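Local coordinates for type 3A cellulose-binding domain protein (Clostridium thermocellum, PDB 4B9P), which forms the extracellular family 3 carbohydrate-binding module of the anti-sigma factor RsgI2, a cellulose-binding sensor that probably helps control release of SigI2, at residues K6-A11 / K28-G33; K21-R26 / S109-S114. All blocks are in the same frame, centred on the assembly; numbering follows the deposited sequence.

Contact 1. Residues K6-A11 / K28-G33; sequences KIELQA and KLINTG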
# COMPACT_ATOMS: atom_id res chain seq x y z
N LYS A 6 -3.78 -4.11 -18.75
CA LYS A 6 -2.41 -4.07 -18.27
C LYS A 6 -2.22 -2.88 -17.37
O LYS A 6 -2.79 -1.80 -17.60
CB LYS A 6 -1.42 -3.98 -19.44
CG LYS A 6 0.02 -4.31 -19.05
CD LYS A 6 0.92 -4.28 -20.28
CE LYS A 6 2.41 -4.29 -19.93
NZ LYS A 6 3.23 -3.81 -21.08
N ILE A 7 -1.43 -3.08 -16.31
CA ILE A 7 -1.12 -2.01 -15.39
C ILE A 7 0.38 -1.98 -15.10
O ILE A 7 1.09 -2.98 -15.34
CB ILE A 7 -1.89 -2.16 -14.05
CG1 ILE A 7 -1.67 -3.54 -13.45
CG2 ILE A 7 -3.38 -1.84 -14.28
CD1 ILE A 7 -2.23 -3.71 -12.08
N GLU A 8 0.84 -0.86 -14.56
CA GLU A 8 2.16 -0.74 -14.01
C GLU A 8 2.01 -0.16 -12.62
O GLU A 8 1.19 0.73 -12.41
CB GLU A 8 3.04 0.17 -14.89
CG GLU A 8 4.44 0.31 -14.36
CD GLU A 8 5.34 1.08 -15.29
OE1 GLU A 8 5.81 0.46 -16.27
OE2 GLU A 8 5.60 2.28 -15.06
N LEU A 9 2.80 -0.64 -11.66
CA LEU A 9 2.73 -0.15 -10.30
C LEU A 9 4.09 0.44 -9.97
O LEU A 9 5.11 -0.27 -10.05
CB LEU A 9 2.36 -1.30 -9.37
CG LEU A 9 2.04 -1.06 -7.90
CD1 LEU A 9 3.26 -0.65 -7.05
CD2 LEU A 9 0.84 -0.16 -7.72
N GLN A 10 4.10 1.72 -9.60
CA GLN A 10 5.31 2.38 -9.12
C GLN A 10 5.15 2.69 -7.64
O GLN A 10 4.02 2.92 -7.18
CB GLN A 10 5.63 3.65 -9.90
CG GLN A 10 5.83 3.38 -11.35
CD GLN A 10 6.25 4.62 -12.10
OE1 GLN A 10 6.49 5.65 -11.50
NE2 GLN A 10 6.30 4.55 -13.42
N ALA A 11 6.24 2.70 -6.89
CA ALA A 11 6.12 2.95 -5.45
C ALA A 11 7.46 3.40 -4.90
O ALA A 11 8.52 3.21 -5.52
CB ALA A 11 5.68 1.68 -4.73
N LYS A 28 1.75 4.59 -7.08
CA LYS A 28 1.17 5.14 -8.29
C LYS A 28 0.75 3.94 -9.15
O LYS A 28 1.62 3.13 -9.54
CB LYS A 28 2.17 6.03 -9.01
CG LYS A 28 1.68 6.74 -10.22
CD LYS A 28 2.73 7.78 -10.69
CE LYS A 28 2.37 8.38 -12.02
NZ LYS A 28 3.40 9.30 -12.59
N LEU A 29 -0.54 3.82 -9.40
CA LEU A 29 -1.07 2.75 -10.22
C LEU A 29 -1.42 3.32 -11.57
O LEU A 29 -2.22 4.27 -11.65
CB LEU A 29 -2.35 2.22 -9.61
CG LEU A 29 -3.18 1.23 -10.40
CD1 LEU A 29 -2.42 -0.08 -10.56
CD2 LEU A 29 -4.55 1.01 -9.74
N ILE A 30 -0.83 2.76 -12.61
CA ILE A 30 -0.97 3.31 -13.96
C ILE A 30 -1.63 2.30 -14.87
O ILE A 30 -1.24 1.13 -14.90
CB ILE A 30 0.39 3.72 -14.58
CG1 ILE A 30 1.14 4.64 -13.61
CG2 ILE A 30 0.19 4.35 -15.95
CD1 ILE A 30 2.59 4.27 -13.47
N ASN A 31 -2.63 2.74 -15.63
CA ASN A 31 -3.23 1.87 -16.61
C ASN A 31 -2.41 1.98 -17.91
O ASN A 31 -2.44 3.00 -18.61
CB ASN A 31 -4.68 2.29 -16.84
CG ASN A 31 -5.43 1.33 -17.76
OD1 ASN A 31 -4.79 0.56 -18.51
ND2 ASN A 31 -6.76 1.35 -17.72
N THR A 32 -1.69 0.92 -18.23
CA THR A 32 -0.82 0.94 -19.40
C THR A 32 -1.39 0.10 -20.55
O THR A 32 -0.79 0.08 -21.62
CB THR A 32 0.61 0.47 -19.06
OG1 THR A 32 0.52 -0.84 -18.52
CG2 THR A 32 1.28 1.36 -18.03
N GLY A 33 -2.53 -0.56 -20.33
CA GLY A 33 -3.20 -1.35 -21.34
C GLY A 33 -4.12 -0.52 -22.21
O GLY A 33 -3.97 0.69 -22.32
O HOH W 1 -5.76 -1.89 -19.36
O HOH W 2 2.96 -2.05 -17.80
O HOH W 3 6.36 8.35 -12.23
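The end of Ile30 lies against the amide of Gln10: its CD1 comes within 3.7 Å of Gln10 NE2, while Glu8 runs alongside Ile30 and points the same way. Above that methyl, Gln10 NE2 donates to Glu8 OE2 at 2.9 Å, nearly straight (168°) and in the plane of the amide, which holds both polar ends over the isoleucine. The other amide atom, OE1, is joined to Lys28 NZ through a water, and the lysine also makes a cation-pi contact with Tyr104. With CG1 of Ile30 beside its own backbone N (chi1 -52°) and chi2 at an unstaggered 135°, CD1 is carried to the Gln10 amide. On the face carrying Ile7, Leu9, Leu29 and Asn31, the contact is made by methyls, Ile7 CD1 standing 3.9 Å from Leu29 CD1.

Behind these side chains are two antiparallel strands in regular register. Glu8 and Ile30 exchange N-H and C=O across one hydrogen-bonded pair, Gln10 and Lys28 across the next. At the Lys6 end the pattern gives way: Lys6 O takes Thr32 N at 3.0 Å, with the donor well above the carbonyl plane, and a weak bond from Gly33 N. Asn31 OD1 also receives Gly33 N, at 3.1 Å, making an Asx turn just where the strand finishes. The amide nitrogen of that asparagine reaches Leu99 O and Thr35 O, so both ends of the group are tied to backbone.

Ile7 and Leu9 continue inward onto Val154 of strand 152-156 and Trp162 of strand 159-162. The pair 7-13 and 25-31 thus lies in one sheet and packs on the other, the beta-sandwich of the CBM3 family.

Contact 2. Residues K21-R26 / S109-S114; sequences KELQPR and SRIGNS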
# COMPACT_ATOMS: atom_id res chain seq x y z
N LYS A 21 8.04 4.99 13.24
CA LYS A 21 6.74 4.91 13.92
C LYS A 21 5.59 5.05 12.94
O LYS A 21 4.42 5.04 13.34
CB LYS A 21 6.63 5.92 15.05
CG LYS A 21 6.73 7.35 14.59
CD LYS A 21 6.59 8.26 15.85
CE LYS A 21 6.98 9.70 15.64
NZ LYS A 21 5.95 10.42 14.82
N GLU A 22 5.90 5.13 11.64
CA GLU A 22 4.86 5.05 10.62
C GLU A 22 5.40 4.52 9.34
O GLU A 22 6.45 4.93 8.87
CB GLU A 22 4.11 6.36 10.36
CG GLU A 22 4.80 7.63 10.51
CD GLU A 22 3.84 8.81 10.26
OE1 GLU A 22 3.60 9.09 9.09
OE2 GLU A 22 3.31 9.44 11.22
N LEU A 23 4.69 3.57 8.76
CA LEU A 23 4.99 3.14 7.38
C LEU A 23 4.45 4.20 6.44
O LEU A 23 3.32 4.64 6.60
CB LEU A 23 4.30 1.81 7.08
CG LEU A 23 4.52 0.68 8.08
CD1 LEU A 23 3.76 -0.59 7.65
CD2 LEU A 23 6.00 0.40 8.27
N GLN A 24 5.27 4.60 5.47
CA GLN A 24 4.85 5.62 4.51
C GLN A 24 5.08 5.15 3.07
O GLN A 24 5.86 5.72 2.32
CB GLN A 24 5.59 6.93 4.76
CG GLN A 24 5.08 7.62 6.01
CD GLN A 24 5.43 9.10 6.03
OE1 GLN A 24 6.07 9.62 5.09
NE2 GLN A 24 5.04 9.77 7.09
N PRO A 25 4.36 4.10 2.65
CA PRO A 25 4.39 3.73 1.23
C PRO A 25 3.64 4.74 0.38
O PRO A 25 2.53 5.20 0.75
CB PRO A 25 3.68 2.36 1.24
CG PRO A 25 2.70 2.48 2.33
CD PRO A 25 3.35 3.32 3.40
N ARG A 26 4.25 5.12 -0.74
CA ARG A 26 3.60 5.96 -1.72
C ARG A 26 3.49 5.15 -3.00
O ARG A 26 4.48 4.52 -3.40
CB ARG A 26 4.41 7.23 -1.94
CG ARG A 26 4.46 8.03 -0.65
CD ARG A 26 5.07 9.36 -0.81
NE ARG A 26 4.79 10.15 0.38
CZ ARG A 26 5.02 11.45 0.46
NH1 ARG A 26 5.57 12.08 -0.57
NH2 ARG A 26 4.72 12.11 1.55
N SER A 109 0.02 7.29 1.77
CA SER A 109 -0.55 6.65 2.94
C SER A 109 0.36 6.71 4.12
O SER A 109 1.58 6.83 3.99
CB SER A 109 -0.79 5.17 2.65
OG SER A 109 -1.61 4.98 1.51
N ARG A 110 -0.25 6.57 5.29
CA ARG A 110 0.49 6.39 6.55
C ARG A 110 -0.17 5.26 7.31
O ARG A 110 -1.39 5.24 7.43
CB ARG A 110 0.48 7.68 7.40
CG ARG A 110 1.17 8.84 6.73
CD ARG A 110 1.34 9.99 7.69
NE ARG A 110 0.05 10.50 8.02
CZ ARG A 110 -0.39 10.84 9.23
NH1 ARG A 110 0.37 10.73 10.33
NH2 ARG A 110 -1.62 11.31 9.31
N ILE A 111 0.63 4.39 7.91
CA ILE A 111 0.11 3.25 8.66
C ILE A 111 0.93 3.13 9.95
O ILE A 111 2.16 3.19 9.95
CB ILE A 111 0.26 1.90 7.87
CG1 ILE A 111 -0.53 1.99 6.54
CG2 ILE A 111 -0.19 0.69 8.68
CD1 ILE A 111 0.32 2.35 5.36
N GLY A 112 0.23 2.94 11.06
CA GLY A 112 0.91 2.72 12.33
C GLY A 112 -0.04 2.77 13.48
O GLY A 112 -1.27 2.87 13.33
N ASN A 113 0.53 2.69 14.69
CA ASN A 113 -0.24 2.78 15.93
C ASN A 113 -1.00 4.12 15.91
O ASN A 113 -0.40 5.17 15.66
CB ASN A 113 0.80 2.74 17.07
CG ASN A 113 0.19 2.73 18.46
OD1 ASN A 113 -0.77 3.42 18.74
ND2 ASN A 113 0.82 2.00 19.36
N SER A 114 -2.32 4.07 16.14
CA SER A 114 -3.15 5.27 16.10
C SER A 114 -2.57 6.41 16.95
O SER A 114 -2.75 7.58 16.62
CB SER A 114 -4.58 4.91 16.51
OG SER A 114 -4.61 4.41 17.86
O HOH W 4 3.28 3.16 14.92
O HOH W 5 0.15 4.55 -0.51
O HOH W 6 3.46 8.74 2.83
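Pro25 and Ile111 meet nearly at right angles, Ile111 CD1 lying 3.7 Å from Pro25 CD, and this is the tightly packed, buried side of the contact. Leu23 adds to it, with CB 4.1 Å from Ile111 CB. Tyr131 covers both Leu23 and Ile111, while Tyr46 and Tyr48 of strand 42-48 lie against Pro25 and Leu23.

The backbones are joined by a single antiparallel bridge: Leu23 N gives to Ile111 O at 2.8 Å and Ile111 N returns to Leu23 O, both in the carbonyl planes. Strands 25-31 and 104-111 are neighbours in one sheet of the CBM3 beta-sandwich, and this bridge falls just before 25-31 begins, at the end of their pairing. At Gly112 the chain turns a corner, beyond which a water bridges Lys21 O and Asn113 N. Toward the other end Ser109 N makes only a weak bond to Pro25 O; a second water joins that carbonyl to Ser109 OG, a hydroxyl also hydrogen-bonded to Tyr58 OH.

The side carrying Gln24 and Arg110 is partly exposed, and its direct polar contact across the segments is weak. Arg110, bent at chi3 (-67°), brings NH1 to Glu22 OE2 in a weak salt bridge of 3.3 Å, OE2 lying at the guanidinium edge, near its plane. The arginine's strongest polar partner is Leu117 O, bonded by NH1, and NE forms a salt bridge with Asp61, while Gln24 runs beside it with its amide almost perpendicular to the guanidinium.

Overall arrangement
Contacts 1 and 2 share strand 25-31, which lies between 7-13 along one edge and 104-111 along the other in the same antiparallel sheet; contact 1 uses its later part, contact 2 its start and the residues leading into it. Their centres lie about 22 Å apart, on opposite sides of the chain's centre, yet they meet directly where Ala11 CB packs 3.4 Å from Arg26 O. Contact 1 is remote from the known metal sites. Contact 2 is close to the calcium site: the side chain of Leu23 is about 4 Å from that of the calcium ligand Asp136 and about 7 Å from the ion itself. A zinc ion lies about 7 Å from the side chain of Gln24.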